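Putative (Helicobacter pylori, PDB 4O8S) belongs to the nucleotidyltransferase superfamily and probably transfers nucleotidyl groups, as in the AbiEii toxins of type IV toxin-antitoxin systems. Local coordinates at residues A15-L20 against M25-E30. Numbering follows the deposited sequence.
Sequences AIVKNL and MVLKGE
Leu20 and Met25 are tied through one hydroxyl in the loop between their segments: Thr23 OG1 hydrogen-bonds both to Leu20 O and to Met25 N, so the loop is pinned at both ends. The CA atoms of Leu20 and Met25 lie 6.4 Å apart. Helix 4-19 ends here. Leu20 N still bonds to Ile16 O at 3.1 Å, but Leu20 itself has already left helical backbone angles.

The contact proper is apolar and buried, with 207 Å² lost over both sides. Met25, modelled as selenomethionine, is bent at chi2 (-89°) and chi3 (-85°); these two bends bring CE round to Leu20, with Met25 CE 3.7 Å from Leu20 CD1. The two side chains meet at a slant, methyl against methyl. One helical turn earlier, Val17 crosses Leu27 at about a right angle. Its CG2 branch, beside the backbone N, does the touching and meets both methyls of the leucine fork, with Val17 CG2 4.1 Å from Leu27 CD1. Phe48 of strand 46-50 packs on both Leu20 and Met25, while Met121 lies against Val17.

Val26 points away from the helix. Two residues on, Lys28 NZ forms a salt bridge with Asp49 OD1. The helix end thus packs on strand 26-27, which pairs antiparallel with 46-50, while Leu27 also bonds through its backbone to Arg122 and Ala124 of strand 121-124. The chain leads by way of Gly29, whose phi is positive (59°), into the following helix. Asp47 and Asp49, backbone-bonded to Lys28 and Val26, form an Asp-x-Asp pattern consistent with the nucleotidyltransferase fold.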
loop_
_atom_site.group_PDB
_atom_site.type_symbol
_atom_site.label_atom_id
_atom_site.label_comp_id
_atom_site.label_asym_id
_atom_site.label_seq_id
_atom_site.Cartn_x
_atom_site.Cartn_y
_atom_site.Cartn_z
ATOM N N ALA A 15 -7.219 -13.210 -6.981
ATOM C CA ALA A 15 -8.393 -13.539 -7.786
ATOM C C ALA A 15 -9.366 -12.366 -7.778
ATOM O O ALA A 15 -9.924 -11.975 -8.819
ATOM C CB ALA A 15 -9.066 -14.775 -7.244
ATOM N N ILE A 16 -9.562 -11.791 -6.596
ATOM C CA ILE A 16 -10.470 -10.661 -6.485
ATOM C C ILE A 16 -9.992 -9.507 -7.349
ATOM O O ILE A 16 -10.747 -9.007 -8.192
ATOM C CB ILE A 16 -10.631 -10.207 -5.008
ATOM C CG1 ILE A 16 -11.514 -11.207 -4.263
ATOM C CG2 ILE A 16 -11.241 -8.832 -4.930
ATOM C CD1 ILE A 16 -11.481 -11.038 -2.744
ATOM N N VAL A 17 -8.749 -9.075 -7.154
ATOM C CA VAL A 17 -8.250 -7.918 -7.908
ATOM C C VAL A 17 -8.271 -8.179 -9.426
ATOM O O VAL A 17 -8.673 -7.312 -10.207
ATOM C CB VAL A 17 -6.841 -7.488 -7.432
ATOM C CG1 VAL A 17 -6.371 -6.252 -8.192
ATOM C CG2 VAL A 17 -6.859 -7.208 -5.911
ATOM N N LYS A 18 -7.874 -9.376 -9.842
ATOM C CA LYS A 18 -7.942 -9.719 -11.263
ATOM C C LYS A 18 -9.394 -9.666 -11.781
ATOM O O LYS A 18 -9.655 -9.166 -12.879
ATOM C CB LYS A 18 -7.289 -11.082 -11.508
ATOM C CG LYS A 18 -5.741 -11.028 -11.481
ATOM C CD LYS A 18 -5.125 -12.409 -11.269
ATOM C CE LYS A 18 -3.720 -12.533 -11.886
ATOM N NZ LYS A 18 -2.693 -11.568 -11.363
ATOM N N ASN A 19 -10.344 -10.132 -10.974
ATOM C CA ASN A 19 -11.750 -10.051 -11.376
ATOM C C ASN A 19 -12.190 -8.617 -11.648
ATOM O O ASN A 19 -12.978 -8.368 -12.555
ATOM C CB ASN A 19 -12.678 -10.684 -10.336
ATOM C CG ASN A 19 -14.119 -10.797 -10.832
ATOM O OD1 ASN A 19 -14.883 -9.823 -10.808
ATOM N ND2 ASN A 19 -14.489 -11.986 -11.299
ATOM N N LEU A 20 -11.649 -7.669 -10.892
ATOM C CA LEU A 20 -12.060 -6.273 -11.022
ATOM C C LEU A 20 -11.340 -5.498 -12.129
ATOM O O LEU A 20 -11.544 -4.287 -12.270
ATOM C CB LEU A 20 -11.882 -5.551 -9.688
ATOM C CG LEU A 20 -12.643 -6.173 -8.511
ATOM C CD1 LEU A 20 -12.176 -5.583 -7.182
ATOM C CD2 LEU A 20 -14.151 -5.959 -8.688
HETATM N N MSE A 25 -12.354 0.093 -10.578
HETATM C CA MSE A 25 -11.666 -0.086 -9.291
HETATM C C MSE A 25 -10.136 -0.028 -9.436
HETATM O O MSE A 25 -9.573 -0.701 -10.290
HETATM C CB MSE A 25 -12.039 -1.443 -8.697
HETATM C CG MSE A 25 -13.503 -1.570 -8.368
HETATM SE SE MSE A 25 -13.853 -0.929 -6.518
HETATM C CE MSE A 25 -13.445 -2.538 -5.530
ATOM N N VAL A 26 -9.475 0.753 -8.582
ATOM C CA VAL A 26 -8.018 0.867 -8.587
ATOM C C VAL A 26 -7.470 0.482 -7.215
ATOM O O VAL A 26 -7.792 1.146 -6.204
ATOM C CB VAL A 26 -7.584 2.317 -8.865
ATOM C CG1 VAL A 26 -6.031 2.412 -8.984
ATOM C CG2 VAL A 26 -8.297 2.861 -10.114
ATOM N N LEU A 27 -6.663 -0.581 -7.169
ATOM C CA LEU A 27 -5.998 -1.014 -5.929
ATOM C C LEU A 27 -4.934 -0.005 -5.541
ATOM O O LEU A 27 -4.152 0.444 -6.389
ATOM C CB LEU A 27 -5.348 -2.383 -6.118
ATOM C CG LEU A 27 -4.760 -3.154 -4.923
ATOM C CD1 LEU A 27 -5.876 -3.683 -4.016
ATOM C CD2 LEU A 27 -3.862 -4.308 -5.423
ATOM N N LYS A 28 -4.901 0.368 -4.260
ATOM C CA LYS A 28 -3.915 1.309 -3.781
ATOM C C LYS A 28 -3.271 0.790 -2.504
ATOM O O LYS A 28 -3.443 -0.371 -2.132
ATOM C CB LYS A 28 -4.552 2.678 -3.520
ATOM C CG LYS A 28 -5.695 2.610 -2.503
ATOM C CD LYS A 28 -6.273 4.001 -2.212
ATOM C CE LYS A 28 -7.450 3.878 -1.221
ATOM N NZ LYS A 28 -8.033 5.210 -0.910
ATOM N N GLY A 29 -2.507 1.660 -1.861
ATOM C CA GLY A 29 -1.901 1.376 -0.580
ATOM C C GLY A 29 -0.981 0.183 -0.523
ATOM O O GLY A 29 -0.285 -0.163 -1.507
ATOM N N GLU A 30 -0.995 -0.470 0.633
ATOM C CA GLU A 30 0.013 -1.465 0.957
ATOM C C GLU A 30 -0.052 -2.693 0.089
ATOM O O GLU A 30 0.976 -3.219 -0.350
ATOM C CB GLU A 30 -0.093 -1.823 2.441
ATOM C CG GLU A 30 0.318 -0.616 3.268
ATOM C CD GLU A 30 -0.085 -0.705 4.725
ATOM O OE1 GLU A 30 -0.431 -1.818 5.198
ATOM O OE2 GLU A 30 -0.025 0.351 5.397
#